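Local structure of Thiol:disulfide interchange protein, thioredoxin family protein (Chlorobaculum tepidum, 3OR5) at residues 75-79 with 80-84; 61-64 with 65-68; 104-107 with 108-111; 30-33 with 34-37. The protein probably acts as a thioredoxin-fold thiol:disulfide oxidoreductase, of the TlpA-like kind associated with cytochrome c biogenesis. All coordinates share one frame; numbering follows the deposited sequence.

Interaction 1: 75-79 with 80-84; sequences VNEQL and PNVKN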
# COMPACT_ATOMS: atom_id res chain seq x y z
N VAL A 75 -9.64 -3.31 -4.28
CA VAL A 75 -10.06 -3.73 -5.62
C VAL A 75 -11.20 -4.72 -5.52
O VAL A 75 -11.32 -5.40 -4.49
CB VAL A 75 -8.86 -4.35 -6.37
CG1 VAL A 75 -7.78 -3.23 -6.73
CG2 VAL A 75 -8.25 -5.51 -5.64
N ASN A 76 -12.03 -4.80 -6.58
CA ASN A 76 -13.11 -5.84 -6.55
C ASN A 76 -13.95 -5.75 -5.29
O ASN A 76 -14.37 -6.75 -4.78
CB ASN A 76 -12.50 -7.24 -6.74
CG ASN A 76 -11.67 -7.39 -8.04
OD1 ASN A 76 -12.02 -8.19 -8.93
ND2 ASN A 76 -10.55 -6.72 -8.12
N GLU A 77 -14.21 -4.52 -4.82
CA GLU A 77 -14.83 -4.30 -3.55
C GLU A 77 -16.09 -3.46 -3.58
O GLU A 77 -16.56 -3.00 -4.67
CB GLU A 77 -13.76 -3.72 -2.54
CG GLU A 77 -13.13 -4.87 -1.74
CD GLU A 77 -14.06 -5.47 -0.68
OE1 GLU A 77 -15.28 -5.21 -0.67
OE2 GLU A 77 -13.51 -6.19 0.21
N GLN A 78 -16.74 -3.38 -2.42
CA GLN A 78 -17.91 -2.51 -2.20
C GLN A 78 -17.62 -1.59 -1.00
O GLN A 78 -17.08 -1.98 0.01
CB GLN A 78 -19.14 -3.32 -1.92
CG GLN A 78 -19.57 -4.12 -3.14
CD GLN A 78 -20.91 -4.88 -2.91
OE1 GLN A 78 -21.76 -4.51 -2.09
NE2 GLN A 78 -21.11 -5.95 -3.71
N LEU A 79 -18.04 -0.32 -1.15
CA LEU A 79 -17.81 0.66 -0.10
C LEU A 79 -18.25 0.26 1.31
O LEU A 79 -17.46 0.33 2.20
CB LEU A 79 -18.48 1.98 -0.59
CG LEU A 79 -18.28 3.14 0.38
CD1 LEU A 79 -16.83 3.55 0.36
CD2 LEU A 79 -19.07 4.28 -0.21
N PRO A 80 -19.51 -0.24 1.54
CA PRO A 80 -19.83 -0.57 2.91
C PRO A 80 -19.01 -1.73 3.52
O PRO A 80 -18.74 -1.74 4.72
CB PRO A 80 -21.33 -1.03 2.81
CG PRO A 80 -21.61 -1.31 1.35
CD PRO A 80 -20.66 -0.35 0.63
N ASN A 81 -18.60 -2.65 2.64
CA ASN A 81 -17.78 -3.77 3.11
C ASN A 81 -16.40 -3.29 3.50
O ASN A 81 -15.95 -3.62 4.61
CB ASN A 81 -17.73 -4.83 1.95
CG ASN A 81 -17.31 -6.23 2.42
OD1 ASN A 81 -17.72 -6.73 3.45
ND2 ASN A 81 -16.46 -6.85 1.62
N VAL A 82 -15.76 -2.44 2.70
CA VAL A 82 -14.40 -1.96 3.03
C VAL A 82 -14.46 -1.02 4.27
O VAL A 82 -13.63 -1.15 5.17
CB VAL A 82 -13.80 -1.22 1.84
CG1 VAL A 82 -12.35 -0.73 2.22
CG2 VAL A 82 -13.63 -2.21 0.74
N LYS A 83 -15.47 -0.13 4.32
CA LYS A 83 -15.58 0.77 5.50
C LYS A 83 -15.78 -0.05 6.79
O LYS A 83 -15.15 0.20 7.84
CB LYS A 83 -16.80 1.70 5.32
CG LYS A 83 -17.09 2.67 6.49
CD LYS A 83 -16.45 4.01 6.19
CE LYS A 83 -16.83 5.11 7.28
NZ LYS A 83 -16.35 4.59 8.61
N ASN A 84 -16.61 -1.10 6.75
CA ASN A 84 -16.75 -1.93 7.95
C ASN A 84 -15.51 -2.73 8.33
O ASN A 84 -15.22 -2.86 9.47
CB ASN A 84 -17.95 -2.87 7.83
CG ASN A 84 -18.52 -3.19 9.18
OD1 ASN A 84 -18.81 -2.25 9.97
ND2 ASN A 84 -18.60 -4.45 9.51
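Glu77 and Asn81 meet at the start of helix 79-89 with their side chains crossing at about a right angle, the carboxylate plane turned 43° from the amide plane. The approach is nearly straight for one oxygen: Asn81 ND2 donates to Glu77 OE1 at 3.1 Å, with OE1 lying close to the amide plane and offering the lone pair on the side of OE2. The same amide reaches Glu77 OE2 through a weak bond of 3.3 Å. On its other lone pair, OE1 takes the backbone N of Gln78 at 2.9 Å, and OE2 is hydrogen-bonded to Thr44 OG1, which together probably fix the rotation of the carboxylate. Its chain bends at chi2 (-73°), curling the acid back over the helix start, where Val82 CG2 packs against Glu77 CD at 3.6 Å. Val82 points that methyl there because it lies anti to its own carbonyl carbon. An alanine at Glu77 would probably leave Asn81 ND2 and the N-H of Gln78 without their shared acceptor and Thr44 OG1 without its carboxylate partner, and thin the packing on Val82 CG2. The helix begins in the regular way, Gln78 serving as N-cap residue and its O accepting from Val82 N at 3.0 Å, while Leu79 O accepts from Lys83 N at 2.9 Å. In the thioredoxin-like fold this loop links strand 68-74 to helix 79-89; Val82 rests on Val95 and Met97 of strand 95-97, while Glu77 touches Met97 and the Thr44-Trp45 loop, near, but not touching, Cys46 and Cys49, which probably form the thioredoxin-type CxxC motif.

Interaction 2: 61-64 with 65-68; sequences KTWA and SRGF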
# COMPACT_ATOMS: atom_id res chain seq x y z
N LYS A 61 1.64 0.96 13.23
CA LYS A 61 1.73 1.61 14.59
C LYS A 61 3.19 1.80 14.99
O LYS A 61 3.51 2.87 15.55
CB LYS A 61 1.04 0.71 15.58
CG LYS A 61 -0.52 0.68 15.38
CD LYS A 61 -1.22 -0.22 16.38
CE LYS A 61 -2.66 0.01 16.07
NZ LYS A 61 -3.55 -1.01 16.75
N THR A 62 4.06 0.87 14.67
CA THR A 62 5.48 1.00 14.98
C THR A 62 6.13 2.19 14.28
O THR A 62 6.99 2.89 14.87
CB THR A 62 6.20 -0.29 14.64
OG1 THR A 62 5.64 -1.37 15.40
CG2 THR A 62 7.74 -0.15 14.86
N TRP A 63 5.76 2.44 13.02
CA TRP A 63 6.49 3.35 12.16
C TRP A 63 5.77 4.63 11.73
O TRP A 63 6.33 5.40 10.95
CB TRP A 63 7.00 2.57 10.88
CG TRP A 63 7.92 1.43 11.18
CD1 TRP A 63 7.61 0.12 11.27
CD2 TRP A 63 9.33 1.52 11.41
NE1 TRP A 63 8.76 -0.67 11.52
CE2 TRP A 63 9.81 0.20 11.63
CE3 TRP A 63 10.25 2.60 11.41
CZ2 TRP A 63 11.16 -0.08 11.89
CZ3 TRP A 63 11.63 2.30 11.62
CH2 TRP A 63 12.04 0.96 11.90
N ALA A 64 4.55 4.88 12.20
CA ALA A 64 3.73 5.97 11.68
C ALA A 64 4.38 7.36 11.77
O ALA A 64 4.08 8.21 10.95
CB ALA A 64 2.39 5.99 12.44
N SER A 65 5.17 7.53 12.83
CA SER A 65 5.83 8.82 13.03
C SER A 65 7.31 8.70 12.74
O SER A 65 8.12 9.57 13.19
CB SER A 65 5.61 9.36 14.47
OG SER A 65 4.20 9.47 14.67
N ARG A 66 7.72 7.70 11.95
CA ARG A 66 9.12 7.48 11.63
C ARG A 66 9.32 7.43 10.12
O ARG A 66 10.33 6.83 9.62
CB ARG A 66 9.60 6.18 12.31
CG ARG A 66 9.61 6.37 13.87
CD ARG A 66 10.05 5.11 14.58
NE ARG A 66 11.46 4.84 14.30
CZ ARG A 66 12.04 3.73 14.76
NH1 ARG A 66 11.39 2.88 15.57
NH2 ARG A 66 13.36 3.53 14.51
N GLY A 67 8.42 8.10 9.41
CA GLY A 67 8.69 8.35 8.00
C GLY A 67 8.14 7.31 7.05
O GLY A 67 8.64 7.19 5.92
N PHE A 68 7.17 6.56 7.56
CA PHE A 68 6.62 5.43 6.70
C PHE A 68 5.11 5.37 6.81
O PHE A 68 4.56 5.72 7.88
CB PHE A 68 7.18 4.07 7.20
CG PHE A 68 6.44 2.88 6.63
CD1 PHE A 68 6.72 2.41 5.33
CD2 PHE A 68 5.38 2.34 7.34
CE1 PHE A 68 5.89 1.42 4.76
CE2 PHE A 68 4.58 1.33 6.85
CZ PHE A 68 4.88 0.84 5.54
O HOH W 1 5.92 9.54 9.48
O HOH W 2 2.62 7.68 8.78
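Ala64 and Ser65 form the corner of the type I beta turn through which Arg66 comes back onto Trp63 as the chain leaves helix 47-63. Arg66 closes the turn, its N bonding to Trp63 O at 2.9 Å from well above the carbonyl plane. Its side chain then folds back across the indole: CG lies anti to the carbonyl carbon and the chain kinks at chi3 (68°), laying the guanidinium obliquely on the ring, the planes 35° apart. Trp63 CZ3 sits beneath the centre of that group, 3.5 Å from Arg66 CZ. The turn belongs to the helix-to-strand connection of the thioredoxin-like fold, leading from helix 47-63 into strand 68-74. Gly67 follows with a phi of 92°, where a CB would jam against the carbonyl oxygen of Arg66; its N donates to a water at 2.9 Å, which in turn donates to Ala64 O. Phe68 receives a second bridge, one water donating both to its O and to Ala64 O. The Phe68 ring meets Trp63 CB through CD2 at 3.9 Å, and both residues lean on Val146 of helix 139-150, where Asp143 accepts a hydrogen bond from Trp63 NE1.

Interaction 3: 104-107 with 108-111; sequences RAFN and GYID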
# COMPACT_ATOMS: atom_id res chain seq x y z
N ARG A 104 -4.11 1.90 -13.04
CA ARG A 104 -3.16 2.13 -14.17
C ARG A 104 -1.89 2.83 -13.65
O ARG A 104 -0.83 2.66 -14.26
CB ARG A 104 -3.81 3.01 -15.24
CG ARG A 104 -4.87 2.36 -16.08
CD ARG A 104 -5.11 3.28 -17.32
NE ARG A 104 -5.93 4.43 -16.96
CZ ARG A 104 -7.26 4.39 -16.98
NH1 ARG A 104 -7.88 3.27 -17.31
NH2 ARG A 104 -7.96 5.47 -16.61
N ALA A 105 -1.96 3.58 -12.55
CA ALA A 105 -0.78 4.21 -11.95
C ALA A 105 0.35 3.21 -11.57
O ALA A 105 1.53 3.56 -11.66
CB ALA A 105 -1.10 5.09 -10.76
N PHE A 106 -0.05 2.01 -11.14
CA PHE A 106 0.85 0.94 -10.70
C PHE A 106 0.99 -0.27 -11.62
O PHE A 106 1.93 -1.04 -11.48
CB PHE A 106 0.45 0.50 -9.29
CG PHE A 106 0.74 1.53 -8.31
CD1 PHE A 106 1.98 1.65 -7.75
CD2 PHE A 106 -0.27 2.51 -8.02
CE1 PHE A 106 2.26 2.68 -6.83
CE2 PHE A 106 0.03 3.51 -7.13
CZ PHE A 106 1.23 3.58 -6.52
N ASN A 107 0.05 -0.45 -12.55
CA ASN A 107 0.05 -1.59 -13.45
C ASN A 107 1.36 -1.76 -14.19
O ASN A 107 1.73 -2.94 -14.48
CB ASN A 107 -1.00 -1.31 -14.58
CG ASN A 107 -2.18 -2.10 -14.44
OD1 ASN A 107 -2.27 -3.05 -13.64
ND2 ASN A 107 -3.18 -1.72 -15.25
N GLY A 108 1.98 -0.65 -14.56
CA GLY A 108 3.19 -0.68 -15.37
C GLY A 108 4.40 -1.32 -14.72
O GLY A 108 5.40 -1.65 -15.39
N TYR A 109 4.36 -1.45 -13.38
CA TYR A 109 5.53 -2.02 -12.65
C TYR A 109 5.56 -3.53 -12.59
O TYR A 109 6.52 -4.12 -12.08
CB TYR A 109 5.61 -1.44 -11.22
CG TYR A 109 5.66 0.07 -11.19
CD1 TYR A 109 6.76 0.81 -11.64
CD2 TYR A 109 4.60 0.76 -10.65
CE1 TYR A 109 6.73 2.24 -11.60
CE2 TYR A 109 4.58 2.15 -10.63
CZ TYR A 109 5.63 2.86 -11.10
OH TYR A 109 5.55 4.24 -11.06
N ILE A 110 4.54 -4.21 -13.11
CA ILE A 110 4.51 -5.65 -13.09
C ILE A 110 4.07 -6.21 -14.43
O ILE A 110 3.15 -5.64 -15.09
CB ILE A 110 3.63 -6.16 -11.91
CG1 ILE A 110 3.50 -7.69 -11.96
CG2 ILE A 110 2.26 -5.50 -11.93
CD1 ILE A 110 3.00 -8.21 -10.58
N ASP A 111 4.79 -7.22 -14.92
CA ASP A 111 4.43 -7.76 -16.24
C ASP A 111 3.01 -8.36 -16.16
O ASP A 111 2.69 -9.09 -15.25
CB ASP A 111 5.39 -8.88 -16.60
CG ASP A 111 5.15 -9.43 -18.01
OD1 ASP A 111 5.32 -8.65 -18.98
OD2 ASP A 111 4.68 -10.59 -18.13
O HOH W 3 2.05 2.21 -14.45
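Phe106 and Tyr109 are tied by their backbones as helix 100-107 runs out: Tyr109 N donates to Phe106 O at 3.1 Å, the N-H standing 48° out of the carbonyl plane. One residue on, a type I beta turn from Asn107 to Ile110 has a weak bond of 3.4 Å from Ile110 N to Asn107 O. A water takes over where the helical pattern is too stretched for a direct link; it accepts from Gly108 N and donates to Arg104 O, both at 2.9 Å, bridging atoms that are 4.4 Å apart. The side chains follow the turn. With CG anti to the carbonyl carbon (chi1 -56°), the Tyr109 ring swings back beneath the last helical turn, its CD2 resting 3.3 Å from Phe106 O and its CE2 3.5 Å from Ala105 O. The same CE2 meets Phe106 CD1 at 3.9 Å, the two side chains crossing at a slant. Farther out, Tyr109 OH is hydrogen-bonded to Pro13 O, and Asn107 OD1 takes the N-H of Ile114, the first tying the turn to the N-terminal loop, the second bracing the turn's own loop from within. Phe106 itself turns inward to the rings of Phe17 and Phe121. The arrangement is that of a helix C-terminus running into a type I beta turn, here leading into the loop before strand 119-123 of the thioredoxin-like fold.

Interaction 4: 30-33 with 34-37; sequences ASLK and GKAY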
# COMPACT_ATOMS: atom_id res chain seq x y z
N ALA A 30 1.46 13.57 -2.73
CA ALA A 30 2.32 14.69 -2.35
C ALA A 30 2.70 14.71 -0.88
O ALA A 30 3.80 15.18 -0.51
CB ALA A 30 1.66 16.01 -2.78
N SER A 31 1.84 14.15 -0.04
CA SER A 31 2.07 14.06 1.36
C SER A 31 3.15 13.09 1.69
O SER A 31 3.65 13.09 2.83
CB SER A 31 0.80 13.64 2.12
OG SER A 31 0.63 12.24 2.17
N LEU A 32 3.51 12.24 0.73
CA LEU A 32 4.49 11.21 0.97
C LEU A 32 5.90 11.57 0.56
O LEU A 32 6.80 10.72 0.57
CB LEU A 32 4.09 9.92 0.26
CG LEU A 32 2.70 9.52 0.88
CD1 LEU A 32 2.30 8.15 0.54
CD2 LEU A 32 2.54 9.73 2.44
N LYS A 33 6.13 12.83 0.20
CA LYS A 33 7.50 13.21 -0.16
C LYS A 33 8.48 12.91 0.97
O LYS A 33 8.25 13.32 2.07
CB LYS A 33 7.57 14.69 -0.49
CG LYS A 33 8.95 15.05 -1.02
CD LYS A 33 9.27 16.53 -0.71
CE LYS A 33 10.57 16.98 -1.39
NZ LYS A 33 10.26 18.19 -2.21
N GLY A 34 9.53 12.15 0.67
CA GLY A 34 10.57 11.81 1.61
C GLY A 34 10.25 10.66 2.57
O GLY A 34 11.04 10.32 3.45
N LYS A 35 9.07 10.10 2.38
CA LYS A 35 8.60 8.98 3.17
C LYS A 35 8.68 7.67 2.40
O LYS A 35 8.47 7.66 1.23
CB LYS A 35 7.14 9.22 3.59
CG LYS A 35 6.92 10.31 4.58
CD LYS A 35 5.55 10.25 5.22
CE LYS A 35 5.33 11.34 6.20
NZ LYS A 35 3.90 11.60 6.43
N ALA A 36 9.00 6.59 3.09
CA ALA A 36 8.89 5.26 2.45
C ALA A 36 7.41 4.91 2.59
O ALA A 36 6.73 5.35 3.51
CB ALA A 36 9.73 4.26 3.12
N TYR A 37 6.88 4.12 1.63
CA TYR A 37 5.48 3.72 1.81
C TYR A 37 5.29 2.43 1.01
O TYR A 37 6.06 2.14 0.07
CB TYR A 37 4.48 4.77 1.39
CG TYR A 37 4.63 5.35 -0.03
CD1 TYR A 37 3.82 4.87 -1.03
CD2 TYR A 37 5.47 6.44 -0.28
CE1 TYR A 37 3.86 5.44 -2.32
CE2 TYR A 37 5.52 7.00 -1.51
CZ TYR A 37 4.79 6.46 -2.54
OH TYR A 37 4.79 7.05 -3.79
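Leu32, Gly34 and Lys35 carry this contact, a type II beta turn from Leu32 to Lys35 closed by Lys35 N donating to Leu32 O at 3.0 Å. Leu32 rests on Tyr37 from above one ring face, its CD1 3.7 Å from the ring centroid and only 15° off the normal, a CH-pi contact. That methyl sits over the CG side of the ring, while Leu32 CB approaches Tyr37 CE2, also at 3.7 Å. Tyr37 turns its ring to this position with CG between its backbone N and carbonyl carbon (chi1 53°). Gly34 makes the corner of the turn at a phi of 81°, where a CB would clash with Lys33 O. Lys35 comes to the other methyl of the leucine, its extended chain crossing Leu32 at about a right angle and bringing CD to 4.1 Å from Leu32 CD2. Lys35 CB also lies 3.4 Å from Leu32 O, covering the turn's acceptor. With a serine in place of Lys35 the CB beside Leu32 O stays, but the CD contact is lost, which would probably leave Leu32 CD2 less covered on that flank. The turn delivers the chain from the 3-10 segment 30-32 into strand 36-42, the central strand of the five-stranded sheet; Leu32 packs on Thr69 and Val71 of strand 68-74, Tyr37 touches Thr69, and Ala36 touches Ala149 and Leu150 of helix 139-150.

All four contacts are made where the chain enters or leaves a regular element, yet their chemistry follows their place. Interactions 1 and 3 lie mainly at the surface, the first a polar start of a helix, the third a water-assisted helix end with a buried phenylalanine beside a partly exposed tyrosine. Interactions 2 and 4 are partly buried and rely on flat rings, one under a guanidinium, the other under a methyl. These two also touch, Gly67 O probably accepting from Ala36 N at 2.9 Å, and join the adjacent strands 68-74 and 36-42. Interaction 1 stands apart, its centre about 25 Å from that of interaction 4, across the chain's centre.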